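Local coordinates for protein geranyltranstransferase (Legionella pneumophila subsp. pneumophila, PDB 3LOM) that probably catalyses the magnesium-dependent condensation of isopentenyl diphosphate with allylic diphosphates to make farnesyl diphosphate in isoprenoid biosynthesis, at residues G70-I74 and R134-L139; Y232-Y236 and N262-E267; N9-I13 and E293-Q297; L24-N29 and L42-F47; T217-I222 and H273-A277. All blocks are in the same frame, centred on the assembly; numbering follows the deposited sequence.

Contact 1: residues G70-I74 and R134-L139; sequences GVLDI and RLSPLL
I74 packs against R134, L135 and L138 near the start of helix 69-91, and its side chain carries much of the contact. CB is the atom set furthest back, 4.1 Å from L135 CD2. At CB the chain divides. CG2 runs alongside the leucine in the opposite sense, reaching L135 CG at 3.9 Å. CG1 lies anti to the carbonyl carbon (chi1 -58°) and runs along the CB of R134. This takes CD1 to the backbone of the other segment, where it lies 3.6 Å from R134 O. CD1 also lies 3.8 Å from L138 CD1, so this methyl touches both R134 and L138.

V71, one helical turn earlier, extends the apolar strip. Its CG1 touches L135 CD2 at 3.8 Å, with the two side chains crossing at about a right angle. V71 and L139 meet tip to tip, CG1 to CD2 at 3.9 Å. L135 O accepts from both L138 N and L139 N, which holds the chain coiled where the two leucines leave it.

The guanidinium of R134 leads away from this strip to a salt bridge with E30. L135 also rests on V144 and I147 of helix 141-155, and S136 touches V145 of the second subunit. I74 also meets Y23, which places the contact between helix 5-28 and helix 141-155.

Contact 2: residues Y232-Y236 and N262-E267; sequences YLDLY and NKQQLE
Y232 and Y236, one turn apart on helix 209-236, meet the first turn of helix 263-279 in two different ways. Y232 approaches E267 slantwise, with its ring plane 84° from the carboxylate plane. Its hydroxyl gives a hydrogen bond from OH to E267 OE2 at 2.8 Å. The bond comes in on the anti side of the carboxylate, 25° out of its plane. CG of Y232 is anti to the backbone N (chi1 179°), which carries the ring across to the other helix. L266 supports the base of this ring: its CD2 is 3.7 Å from Y232 CB and lies at the ring edge.

Y236 uses a face instead. The extended chain of K263 passes over it, with CG 3.9 Å from the centroid of the Y236 ring in a CH-pi contact. L235 CD2 covers the opposite face, 3.5 Å above the plane of the Y236 ring, so the ring lies between two aliphatic groups.

The new helix starts with a capping box. N262 OD1 accepts from Q265 N at 2.9 Å, and Q265 OE1 accepts from N262 N at 3.1 Å.

The hydroxyl of Y232 probably steadies negative charge on E267. The other oxygen, E267 OE1, lies close to the carboxylate of E306. These like charges may raise the proton affinity of one of the two acids.

Contact 3: residues N9-I13 and E293-Q297; sequences NKQVI and ELTKQ
I13 and L294 form the close-packed part of this contact, where helix 5-28 meets helix 289-303. I13 CD1 lies 3.9 Å from L294 CD1 and also touches the CB of that leucine. CG2 of I13 adds a looser contact to L294 CD1 at 4.1 Å. L294 CG is anti to the backbone N (chi1 178°), and this brings the CD1 methyl to the isoleucine although the leucine CB does not point there. The helix segments are steeply crossed, at 78°, with axes 10.6 Å apart. Contact is therefore concentrated in a small patch of long side chains.

Toward solvent the packing becomes polar and sparse. The amide of Q297 bridges the two zones: OE1 is 4.0 Å from I13 CD1. Its other end faces the exposed lysine: Q297 NE2 is 3.5 Å from K10 CE, a contact with the aliphatic chain only. The lysine is bent at chi3 and its amino group passes beyond the amide. E293 OE1 reaches I13 CD1 at 4.1 Å. K10 NZ stays 5.2 Å from E293 OE2, so the opposite charges can attract each other without forming a salt bridge.

The buried side continues into helix 53-64. I13 and L294 both rest on I56, and L294 also meets I53 and L60. On its other flank helix 289-303 packs through T295 against Y274 and M278 of helix 263-279.

Contact 4: residues L24-N29 and L42-F47; sequences LEQLLN and LHYALF
E25 OE2 lies in the corner formed by two aromatic rings, those of H43 and F47. It meets the H43 ring at its edge, 2.9 Å from H43 CD2, which is a tight approach. It also lies 3.3 Å from F47 CE1. Neither contact is a hydrogen bond, and the angle at H43 NE2 is too poor for one. The pair belongs to an antiparallel helical hairpin at the start of the all-helical isoprenoid synthase fold, formed by helix 5-28 and helix 36-46. The segments run at 164° to each other. Their axes are 11.7 Å apart, a distance bridged by long side chains.

The carboxylate plane of E25 stands 60° from the H43 ring. H43 ND1 donates to R39 O in its own helix, which helps to fix the ring. L28 approaches from across the interface and lays CD1 over one face of the imidazole. This CH-pi contact is 3.8 Å from L28 CD1 to the H43 ring centroid, 27° off the ring normal. The same methyl touches the edge of the F47 ring.

Deeper in, among L24, L28, L42 and L46, the contact is purely apolar. L24 CD2 meets L46 CD1 at 3.9 Å, the side chains crossing at about a right angle. Within the hairpin, L28 CD1 reaches L46 CD1 at 3.8 Å. L46 goes on to M123 of helix 113-135 and L81 of helix 69-91. L42 also touches I157 of the second subunit. Apart from this layer, L24 CB lies 3.7 Å from F47 CZ, on the ring that also meets E25.

Contact 5: residues T217-I222 and H273-A277; sequences TYGKHI and HYQIA
H273 meets H221 through a hydrogen bond between the two imidazoles. ND1 of H273 lies 2.8 Å from ND1 of H221, and the bond is fairly straight at 155°. Either histidine could be the donor, so the pair needs one protonated ND1 and one that accepts. The rings meet at their edges, with planes 31° apart, and neither covers the other. Both have CG anti to the carbonyl carbon, which brings the rings close; chi2 then turns the ND1 edges together.

Y274 starts out pointing away, but its ring swings back to I222. Its CE1 lies 3.7 Å from I222 CD1. The hydroxyl of Y274 goes to Q229, further along helix 209-236. These two helices run antiparallel within the helical bundle of the FPP/GGPP synthase family, and their segment axes are 8.7 Å apart.

I276 lies on the more open side. Its CG2 stands over the centre of the H221 ring, 3.9 Å from the centroid and 7° off the normal. This CH-pi contact supports the face of the imidazole whose edge H273 holds. The same methyl is 4.3 Å from T217 CG2.

A277 sits where the backbones come nearest, its CA 4.7 Å from Y218 CA. The small CB touches Y218 CD1 at 3.8 Å. A277 O meets the edge of that tyrosine ring, whose hydroxyl bonds to T295 of helix 289-303.

Overall arrangement
Contacts 2 and 5 join the same pair, helix 209-236 and helix 263-279, with centres 18 Å apart. Contact 5 brings the backbones close and mixes buried apolar packing with a histidine pair. Its centre is nearest the chain centre, about 15 Å away, and four of its touching residues are buried. Contact 2 lies farthest out, about 23 Å, with two buried, and uses tyrosines with charged partners. Contacts 3 and 4 share helix 5-28 but use different partners, one steeply crossed and one antiparallel. Contact 3 touches contact 5 through T295 and Y218, probably by a hydrogen bond. Contact 1 touches contact 4 through R134 and L27, and its side-chain packing is apolar.

Contact 1: residues G70-I74 and R134-L139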
# COMPACT_ATOMS: atom_id res chain seq x y z
N GLY A 70 9.40 15.55 16.18
CA GLY A 70 10.02 14.92 15.01
C GLY A 70 9.32 13.63 14.62
O GLY A 70 9.03 13.42 13.43
N VAL A 71 9.04 12.79 15.62
CA VAL A 71 8.24 11.56 15.47
C VAL A 71 6.82 11.87 14.95
O VAL A 71 6.33 11.21 14.03
CB VAL A 71 8.18 10.76 16.81
CG1 VAL A 71 7.21 9.56 16.74
CG2 VAL A 71 9.57 10.28 17.23
N LEU A 72 6.21 12.91 15.52
CA LEU A 72 4.89 13.37 15.13
C LEU A 72 4.77 13.80 13.67
O LEU A 72 3.77 13.50 13.02
CB LEU A 72 4.43 14.50 16.05
CG LEU A 72 4.10 14.06 17.48
CD1 LEU A 72 3.66 15.25 18.34
CD2 LEU A 72 3.02 12.99 17.45
N ASP A 73 5.80 14.48 13.16
CA ASP A 73 5.89 14.86 11.74
C ASP A 73 5.75 13.65 10.83
O ASP A 73 4.99 13.69 9.85
CB ASP A 73 7.23 15.54 11.44
CG ASP A 73 7.36 16.91 12.09
OD1 ASP A 73 6.35 17.64 12.16
OD2 ASP A 73 8.49 17.25 12.51
N ILE A 74 6.48 12.60 11.16
CA ILE A 74 6.54 11.36 10.39
C ILE A 74 5.19 10.63 10.40
O ILE A 74 4.70 10.24 9.33
CB ILE A 74 7.65 10.43 10.92
CG1 ILE A 74 9.00 11.14 10.87
CG2 ILE A 74 7.69 9.12 10.14
CD1 ILE A 74 10.03 10.61 11.85
N ARG A 134 12.29 6.69 8.43
CA ARG A 134 12.41 7.89 9.27
C ARG A 134 12.24 7.67 10.78
O ARG A 134 12.82 8.42 11.57
CB ARG A 134 11.48 9.01 8.79
CG ARG A 134 11.71 9.47 7.35
CD ARG A 134 13.00 10.26 7.21
NE ARG A 134 13.30 10.59 5.82
CZ ARG A 134 12.88 11.69 5.20
NH1 ARG A 134 12.14 12.59 5.84
NH2 ARG A 134 13.21 11.89 3.93
N LEU A 135 11.45 6.67 11.17
CA LEU A 135 11.26 6.37 12.60
C LEU A 135 12.41 5.55 13.21
O LEU A 135 12.65 5.63 14.41
CB LEU A 135 9.93 5.64 12.86
CG LEU A 135 8.60 6.39 12.75
CD1 LEU A 135 7.45 5.42 12.93
CD2 LEU A 135 8.50 7.53 13.75
N SER A 136 13.09 4.77 12.37
CA SER A 136 14.14 3.85 12.80
C SER A 136 15.39 4.45 13.49
O SER A 136 15.97 3.78 14.34
CB SER A 136 14.57 2.95 11.64
OG SER A 136 13.55 2.01 11.37
N PRO A 137 15.81 5.68 13.13
CA PRO A 137 16.86 6.23 14.00
C PRO A 137 16.32 6.81 15.31
O PRO A 137 17.09 7.01 16.25
CB PRO A 137 17.49 7.34 13.14
CG PRO A 137 17.01 7.10 11.74
CD PRO A 137 15.65 6.50 11.91
N LEU A 138 15.01 7.06 15.38
CA LEU A 138 14.41 7.78 16.51
C LEU A 138 13.76 6.89 17.58
O LEU A 138 13.77 7.24 18.76
CB LEU A 138 13.39 8.81 16.01
CG LEU A 138 13.80 9.79 14.90
CD1 LEU A 138 12.65 10.72 14.59
CD2 LEU A 138 15.06 10.59 15.27
N LEU A 139 13.19 5.76 17.16
CA LEU A 139 12.45 4.87 18.05
C LEU A 139 13.02 3.45 18.01
O LEU A 139 13.65 3.07 17.02
CB LEU A 139 10.96 4.86 17.65
CG LEU A 139 9.90 5.67 18.41
CD1 LEU A 139 10.43 6.89 19.16
CD2 LEU A 139 8.77 6.07 17.47

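Contact 2: residues Y232-Y236 and N262-E267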
# COMPACT_ATOMS: atom_id res chain seq x y z
N TYR A 232 -25.56 15.57 7.59
CA TYR A 232 -26.39 16.69 8.03
C TYR A 232 -26.22 17.90 7.12
O TYR A 232 -27.20 18.58 6.80
CB TYR A 232 -26.04 17.07 9.48
CG TYR A 232 -26.82 18.26 10.03
CD1 TYR A 232 -28.17 18.14 10.35
CD2 TYR A 232 -26.18 19.48 10.25
CE1 TYR A 232 -28.88 19.23 10.87
CE2 TYR A 232 -26.88 20.57 10.77
CZ TYR A 232 -28.23 20.44 11.07
OH TYR A 232 -28.92 21.51 11.58
N LEU A 233 -24.98 18.16 6.71
CA LEU A 233 -24.64 19.31 5.87
C LEU A 233 -25.26 19.21 4.47
O LEU A 233 -26.19 19.95 4.17
CB LEU A 233 -23.12 19.50 5.79
CG LEU A 233 -22.38 20.48 6.72
CD1 LEU A 233 -22.94 20.55 8.14
CD2 LEU A 233 -20.89 20.16 6.74
N ASP A 234 -24.79 18.26 3.66
CA ASP A 234 -25.24 18.16 2.25
C ASP A 234 -26.68 17.69 2.02
O ASP A 234 -27.05 17.37 0.88
CB ASP A 234 -24.22 17.40 1.37
CG ASP A 234 -23.94 15.98 1.85
OD1 ASP A 234 -24.89 15.17 1.97
OD2 ASP A 234 -22.76 15.67 2.09
N LEU A 235 -27.49 17.65 3.07
CA LEU A 235 -28.94 17.55 2.91
C LEU A 235 -29.61 18.88 3.26
O LEU A 235 -30.44 19.38 2.49
CB LEU A 235 -29.54 16.40 3.74
CG LEU A 235 -30.97 15.98 3.35
CD1 LEU A 235 -31.12 14.47 3.31
CD2 LEU A 235 -32.05 16.58 4.26
N TYR A 236 -29.24 19.46 4.40
CA TYR A 236 -29.96 20.62 4.94
C TYR A 236 -29.49 22.00 4.48
O TYR A 236 -30.23 22.69 3.77
CB TYR A 236 -30.08 20.53 6.47
CG TYR A 236 -31.02 19.43 6.93
CD1 TYR A 236 -32.39 19.49 6.66
CD2 TYR A 236 -30.54 18.33 7.64
CE1 TYR A 236 -33.25 18.48 7.07
CE2 TYR A 236 -31.40 17.31 8.06
CZ TYR A 236 -32.75 17.39 7.77
OH TYR A 236 -33.61 16.40 8.18
N ASN A 262 -34.04 12.26 11.85
CA ASN A 262 -34.62 13.50 11.34
C ASN A 262 -33.75 14.70 11.75
O ASN A 262 -32.80 14.54 12.52
CB ASN A 262 -36.11 13.63 11.74
CG ASN A 262 -36.35 14.56 12.93
OD1 ASN A 262 -35.73 14.43 13.99
ND2 ASN A 262 -37.27 15.49 12.76
N LYS A 263 -34.07 15.88 11.22
CA LYS A 263 -33.33 17.11 11.49
C LYS A 263 -32.96 17.31 12.97
O LYS A 263 -31.79 17.45 13.31
CB LYS A 263 -34.14 18.31 10.98
CG LYS A 263 -33.32 19.57 10.74
CD LYS A 263 -34.14 20.61 10.00
CE LYS A 263 -33.41 21.95 9.98
NZ LYS A 263 -34.03 22.89 9.00
N GLN A 264 -33.97 17.26 13.84
CA GLN A 264 -33.79 17.53 15.27
C GLN A 264 -33.04 16.39 15.97
O GLN A 264 -32.22 16.64 16.86
CB GLN A 264 -35.13 17.77 15.98
CG GLN A 264 -36.39 17.88 15.09
CD GLN A 264 -36.42 19.10 14.16
OE1 GLN A 264 -37.05 19.06 13.10
NE2 GLN A 264 -35.74 20.18 14.55
N GLN A 265 -33.34 15.16 15.55
CA GLN A 265 -32.67 13.97 16.07
C GLN A 265 -31.20 13.96 15.71
O GLN A 265 -30.35 13.67 16.57
CB GLN A 265 -33.32 12.70 15.51
CG GLN A 265 -34.66 12.33 16.12
CD GLN A 265 -35.30 11.17 15.40
OE1 GLN A 265 -35.77 11.32 14.27
NE2 GLN A 265 -35.33 10.01 16.04
N LEU A 266 -30.90 14.29 14.46
CA LEU A 266 -29.53 14.33 13.98
C LEU A 266 -28.75 15.41 14.71
O LEU A 266 -27.65 15.15 15.19
CB LEU A 266 -29.47 14.54 12.46
CG LEU A 266 -28.11 14.46 11.73
CD1 LEU A 266 -27.17 13.38 12.27
CD2 LEU A 266 -28.37 14.25 10.26
N GLU A 267 -29.35 16.60 14.83
CA GLU A 267 -28.79 17.73 15.57
C GLU A 267 -28.38 17.37 17.00
O GLU A 267 -27.31 17.76 17.46
CB GLU A 267 -29.78 18.89 15.62
CG GLU A 267 -29.73 19.82 14.42
CD GLU A 267 -30.96 20.71 14.30
OE1 GLU A 267 -31.66 20.92 15.32
OE2 GLU A 267 -31.23 21.20 13.18

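Contact 3: residues N9-I13 and E293-Q297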
# COMPACT_ATOMS: atom_id res chain seq x y z
N ASN A 9 -4.38 29.40 20.90
CA ASN A 9 -4.65 28.02 20.51
C ASN A 9 -5.11 27.89 19.06
O ASN A 9 -4.91 26.84 18.43
CB ASN A 9 -5.68 27.38 21.45
CG ASN A 9 -5.17 27.25 22.87
OD1 ASN A 9 -4.09 26.70 23.11
ND2 ASN A 9 -5.95 27.74 23.82
N LYS A 10 -5.73 28.95 18.53
CA LYS A 10 -6.17 28.99 17.14
C LYS A 10 -4.97 29.04 16.19
O LYS A 10 -4.98 28.41 15.13
CB LYS A 10 -7.09 30.20 16.91
CG LYS A 10 -7.89 30.14 15.62
CD LYS A 10 -8.87 31.30 15.50
CE LYS A 10 -10.12 31.07 16.33
NZ LYS A 10 -11.17 32.10 16.05
N GLN A 11 -3.93 29.77 16.59
CA GLN A 11 -2.69 29.86 15.83
C GLN A 11 -1.84 28.60 15.92
O GLN A 11 -1.04 28.33 15.03
CB GLN A 11 -1.86 31.07 16.25
CG GLN A 11 -2.31 32.37 15.60
CD GLN A 11 -1.15 33.19 15.08
OE1 GLN A 11 -1.10 33.52 13.89
NE2 GLN A 11 -0.21 33.51 15.96
N VAL A 12 -2.02 27.84 17.01
CA VAL A 12 -1.35 26.55 17.20
C VAL A 12 -1.79 25.55 16.13
O VAL A 12 -0.96 24.82 15.57
CB VAL A 12 -1.56 26.01 18.66
CG1 VAL A 12 -1.45 24.49 18.75
CG2 VAL A 12 -0.57 26.66 19.62
N ILE A 13 -3.08 25.56 15.82
CA ILE A 13 -3.66 24.76 14.73
C ILE A 13 -3.13 25.22 13.36
O ILE A 13 -2.74 24.39 12.53
CB ILE A 13 -5.22 24.80 14.77
CG1 ILE A 13 -5.73 24.31 16.13
CG2 ILE A 13 -5.83 23.96 13.64
CD1 ILE A 13 -7.09 24.87 16.53
N GLU A 293 -10.57 23.38 21.89
CA GLU A 293 -10.90 24.51 21.02
C GLU A 293 -11.06 24.06 19.56
O GLU A 293 -11.96 24.53 18.86
CB GLU A 293 -9.84 25.62 21.13
CG GLU A 293 -10.39 27.05 20.96
CD GLU A 293 -10.66 27.42 19.50
OE1 GLU A 293 -9.82 27.11 18.63
OE2 GLU A 293 -11.72 28.04 19.24
N LEU A 294 -10.21 23.14 19.12
CA LEU A 294 -10.34 22.53 17.80
C LEU A 294 -11.65 21.74 17.67
O LEU A 294 -12.34 21.85 16.65
CB LEU A 294 -9.14 21.63 17.47
CG LEU A 294 -9.22 20.92 16.11
CD1 LEU A 294 -9.09 21.91 14.95
CD2 LEU A 294 -8.20 19.80 15.99
N THR A 295 -11.97 20.97 18.70
CA THR A 295 -13.20 20.19 18.78
C THR A 295 -14.42 21.11 18.69
O THR A 295 -15.37 20.81 17.96
CB THR A 295 -13.26 19.36 20.07
OG1 THR A 295 -12.03 18.65 20.25
CG2 THR A 295 -14.41 18.36 20.04
N LYS A 296 -14.36 22.23 19.40
CA LYS A 296 -15.43 23.22 19.36
C LYS A 296 -15.52 23.93 18.01
O LYS A 296 -16.60 24.33 17.60
CB LYS A 296 -15.27 24.23 20.51
CG LYS A 296 -16.60 24.81 20.97
CD LYS A 296 -16.69 24.83 22.49
CE LYS A 296 -18.15 24.88 22.94
NZ LYS A 296 -18.30 24.59 24.39
N GLN A 297 -14.38 24.06 17.32
CA GLN A 297 -14.36 24.57 15.95
C GLN A 297 -15.00 23.57 14.99
O GLN A 297 -15.77 23.96 14.10
CB GLN A 297 -12.93 24.89 15.49
CG GLN A 297 -12.38 26.24 15.94
CD GLN A 297 -10.99 26.53 15.39
OE1 GLN A 297 -10.44 25.76 14.60
NE2 GLN A 297 -10.42 27.65 15.82

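Contact 4: residues L24-N29 and L42-F47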
# COMPACT_ATOMS: atom_id res chain seq x y z
N LEU A 24 6.15 17.68 4.36
CA LEU A 24 5.82 16.87 3.18
C LEU A 24 6.65 17.23 1.96
O LEU A 24 7.12 16.33 1.26
CB LEU A 24 4.32 16.94 2.84
CG LEU A 24 3.42 15.80 3.31
CD1 LEU A 24 1.98 16.04 2.86
CD2 LEU A 24 3.94 14.45 2.81
N GLU A 25 6.82 18.53 1.71
CA GLU A 25 7.66 19.04 0.62
C GLU A 25 9.08 18.52 0.68
O GLU A 25 9.59 17.98 -0.31
CB GLU A 25 7.72 20.57 0.62
CG GLU A 25 6.81 21.24 -0.38
CD GLU A 25 7.06 20.77 -1.81
OE1 GLU A 25 8.02 21.24 -2.45
OE2 GLU A 25 6.26 19.95 -2.29
N GLN A 26 9.70 18.68 1.85
CA GLN A 26 11.06 18.23 2.09
C GLN A 26 11.17 16.74 1.81
O GLN A 26 12.05 16.31 1.07
CB GLN A 26 11.49 18.54 3.53
CG GLN A 26 11.83 20.00 3.79
CD GLN A 26 13.12 20.46 3.12
OE1 GLN A 26 13.22 21.60 2.66
NE2 GLN A 26 14.12 19.58 3.07
N LEU A 27 10.25 15.99 2.40
CA LEU A 27 10.13 14.55 2.21
C LEU A 27 10.03 14.15 0.73
O LEU A 27 10.80 13.30 0.27
CB LEU A 27 8.91 14.04 2.99
CG LEU A 27 8.53 12.57 3.08
CD1 LEU A 27 9.72 11.71 3.48
CD2 LEU A 27 7.42 12.45 4.10
N LEU A 28 9.10 14.77 0.00
CA LEU A 28 8.92 14.51 -1.43
C LEU A 28 10.16 14.83 -2.27
O LEU A 28 10.50 14.07 -3.19
CB LEU A 28 7.70 15.26 -1.98
CG LEU A 28 6.32 14.66 -1.66
CD1 LEU A 28 5.22 15.62 -2.07
CD2 LEU A 28 6.12 13.30 -2.33
N ASN A 29 10.85 15.92 -1.93
CA ASN A 29 12.03 16.37 -2.68
C ASN A 29 13.28 15.51 -2.43
O ASN A 29 14.31 15.71 -3.07
CB ASN A 29 12.34 17.86 -2.42
CG ASN A 29 11.21 18.82 -2.88
OD1 ASN A 29 11.26 20.01 -2.58
ND2 ASN A 29 10.20 18.31 -3.59
N LEU A 42 1.75 13.55 -7.67
CA LEU A 42 1.97 13.55 -6.21
C LEU A 42 1.81 14.93 -5.59
O LEU A 42 1.06 15.11 -4.63
CB LEU A 42 3.36 13.03 -5.87
CG LEU A 42 3.57 11.52 -5.75
CD1 LEU A 42 5.05 11.19 -5.82
CD2 LEU A 42 2.99 11.03 -4.44
N HIS A 43 2.53 15.91 -6.15
CA HIS A 43 2.51 17.28 -5.65
C HIS A 43 1.16 17.96 -5.87
O HIS A 43 0.73 18.74 -5.04
CB HIS A 43 3.64 18.09 -6.28
CG HIS A 43 4.98 17.80 -5.68
ND1 HIS A 43 5.88 16.92 -6.24
CD2 HIS A 43 5.57 18.26 -4.55
CE1 HIS A 43 6.97 16.86 -5.49
NE2 HIS A 43 6.80 17.66 -4.45
N TYR A 44 0.50 17.64 -6.98
CA TYR A 44 -0.84 18.17 -7.25
C TYR A 44 -1.86 17.69 -6.22
O TYR A 44 -2.68 18.46 -5.72
CB TYR A 44 -1.31 17.80 -8.66
CG TYR A 44 -2.70 18.33 -8.97
CD1 TYR A 44 -2.88 19.66 -9.34
CD2 TYR A 44 -3.83 17.50 -8.90
CE1 TYR A 44 -4.14 20.16 -9.62
CE2 TYR A 44 -5.10 18.00 -9.18
CZ TYR A 44 -5.25 19.33 -9.54
OH TYR A 44 -6.48 19.85 -9.82
N ALA A 45 -1.80 16.40 -5.93
CA ALA A 45 -2.76 15.77 -5.04
C ALA A 45 -2.55 16.14 -3.57
O ALA A 45 -3.52 16.42 -2.86
CB ALA A 45 -2.73 14.27 -5.22
N LEU A 46 -1.29 16.17 -3.13
CA LEU A 46 -0.96 16.36 -1.71
C LEU A 46 -1.09 17.77 -1.14
O LEU A 46 -1.13 17.93 0.08
CB LEU A 46 0.46 15.86 -1.42
CG LEU A 46 0.62 14.40 -0.97
CD1 LEU A 46 2.06 14.16 -0.59
CD2 LEU A 46 -0.31 14.07 0.19
N PHE A 47 -1.13 18.80 -1.99
CA PHE A 47 -1.13 20.16 -1.48
C PHE A 47 -2.35 20.95 -1.92
O PHE A 47 -2.59 21.12 -3.11
CB PHE A 47 0.16 20.89 -1.83
CG PHE A 47 1.38 20.28 -1.21
CD1 PHE A 47 2.18 19.41 -1.94
CD2 PHE A 47 1.72 20.57 0.11
CE1 PHE A 47 3.31 18.83 -1.36
CE2 PHE A 47 2.86 20.01 0.69
CZ PHE A 47 3.65 19.13 -0.04

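Contact 5: residues T217-I222 and H273-A277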
# COMPACT_ATOMS: atom_id res chain seq x y z
N THR A 217 -11.78 6.90 23.24
CA THR A 217 -13.15 7.41 23.31
C THR A 217 -13.31 8.68 22.48
O THR A 217 -14.25 8.79 21.68
CB THR A 217 -13.60 7.63 24.78
OG1 THR A 217 -13.44 6.41 25.51
CG2 THR A 217 -15.07 8.07 24.86
N TYR A 218 -12.39 9.64 22.64
CA TYR A 218 -12.38 10.85 21.81
C TYR A 218 -12.36 10.47 20.32
O TYR A 218 -13.20 10.95 19.56
CB TYR A 218 -11.22 11.79 22.15
CG TYR A 218 -11.22 13.06 21.33
CD1 TYR A 218 -12.06 14.13 21.65
CD2 TYR A 218 -10.40 13.20 20.20
CE1 TYR A 218 -12.08 15.29 20.89
CE2 TYR A 218 -10.41 14.37 19.43
CZ TYR A 218 -11.25 15.40 19.78
OH TYR A 218 -11.27 16.55 19.03
N GLY A 219 -11.43 9.59 19.95
CA GLY A 219 -11.30 9.08 18.58
C GLY A 219 -12.52 8.42 17.95
O GLY A 219 -12.83 8.70 16.78
N LYS A 220 -13.20 7.55 18.70
CA LYS A 220 -14.39 6.86 18.19
C LYS A 220 -15.52 7.84 17.94
O LYS A 220 -16.17 7.80 16.89
CB LYS A 220 -14.88 5.79 19.18
CG LYS A 220 -14.12 4.47 19.10
CD LYS A 220 -14.30 3.65 20.37
CE LYS A 220 -13.21 2.60 20.49
NZ LYS A 220 -13.10 2.06 21.88
N HIS A 221 -15.74 8.73 18.90
CA HIS A 221 -16.86 9.65 18.79
C HIS A 221 -16.61 10.78 17.80
O HIS A 221 -17.55 11.27 17.18
CB HIS A 221 -17.28 10.15 20.18
CG HIS A 221 -17.89 9.08 21.03
ND1 HIS A 221 -19.25 8.86 21.09
CD2 HIS A 221 -17.32 8.15 21.83
CE1 HIS A 221 -19.49 7.84 21.89
NE2 HIS A 221 -18.34 7.39 22.36
N ILE A 222 -15.35 11.15 17.62
CA ILE A 222 -15.00 12.20 16.66
C ILE A 222 -15.11 11.71 15.20
O ILE A 222 -15.64 12.41 14.34
CB ILE A 222 -13.64 12.91 17.02
CG1 ILE A 222 -13.69 14.40 16.69
CG2 ILE A 222 -12.41 12.19 16.45
CD1 ILE A 222 -14.32 15.23 17.78
N HIS A 273 -22.71 13.40 20.86
CA HIS A 273 -21.43 12.76 20.53
C HIS A 273 -20.21 13.68 20.69
O HIS A 273 -19.14 13.22 21.13
CB HIS A 273 -21.47 12.10 19.15
CG HIS A 273 -22.16 10.77 19.15
ND1 HIS A 273 -21.59 9.64 19.70
CD2 HIS A 273 -23.37 10.39 18.68
CE1 HIS A 273 -22.42 8.63 19.57
NE2 HIS A 273 -23.51 9.05 18.96
N TYR A 274 -20.39 14.96 20.36
CA TYR A 274 -19.36 15.98 20.62
C TYR A 274 -19.16 16.22 22.11
O TYR A 274 -18.03 16.41 22.55
CB TYR A 274 -19.69 17.30 19.91
CG TYR A 274 -19.02 17.46 18.57
CD1 TYR A 274 -17.63 17.51 18.46
CD2 TYR A 274 -19.77 17.56 17.40
CE1 TYR A 274 -17.01 17.65 17.23
CE2 TYR A 274 -19.16 17.70 16.16
CZ TYR A 274 -17.78 17.75 16.08
OH TYR A 274 -17.16 17.88 14.86
N GLN A 275 -20.26 16.22 22.86
CA GLN A 275 -20.24 16.39 24.31
C GLN A 275 -19.45 15.27 24.98
O GLN A 275 -18.63 15.54 25.87
CB GLN A 275 -21.67 16.45 24.86
CG GLN A 275 -21.82 17.04 26.27
CD GLN A 275 -21.73 16.00 27.38
OE1 GLN A 275 -21.28 16.31 28.48
NE2 GLN A 275 -22.16 14.77 27.09
N ILE A 276 -19.69 14.03 24.54
CA ILE A 276 -18.95 12.86 25.03
C ILE A 276 -17.47 13.00 24.67
O ILE A 276 -16.59 12.69 25.49
CB ILE A 276 -19.56 11.52 24.50
CG1 ILE A 276 -21.02 11.33 24.94
CG2 ILE A 276 -18.72 10.30 24.90
CD1 ILE A 276 -21.28 11.40 26.46
N ALA A 277 -17.20 13.50 23.46
CA ALA A 277 -15.83 13.75 23.00
C ALA A 277 -15.10 14.81 23.85
O ALA A 277 -13.96 14.59 24.26
CB ALA A 277 -15.81 14.13 21.52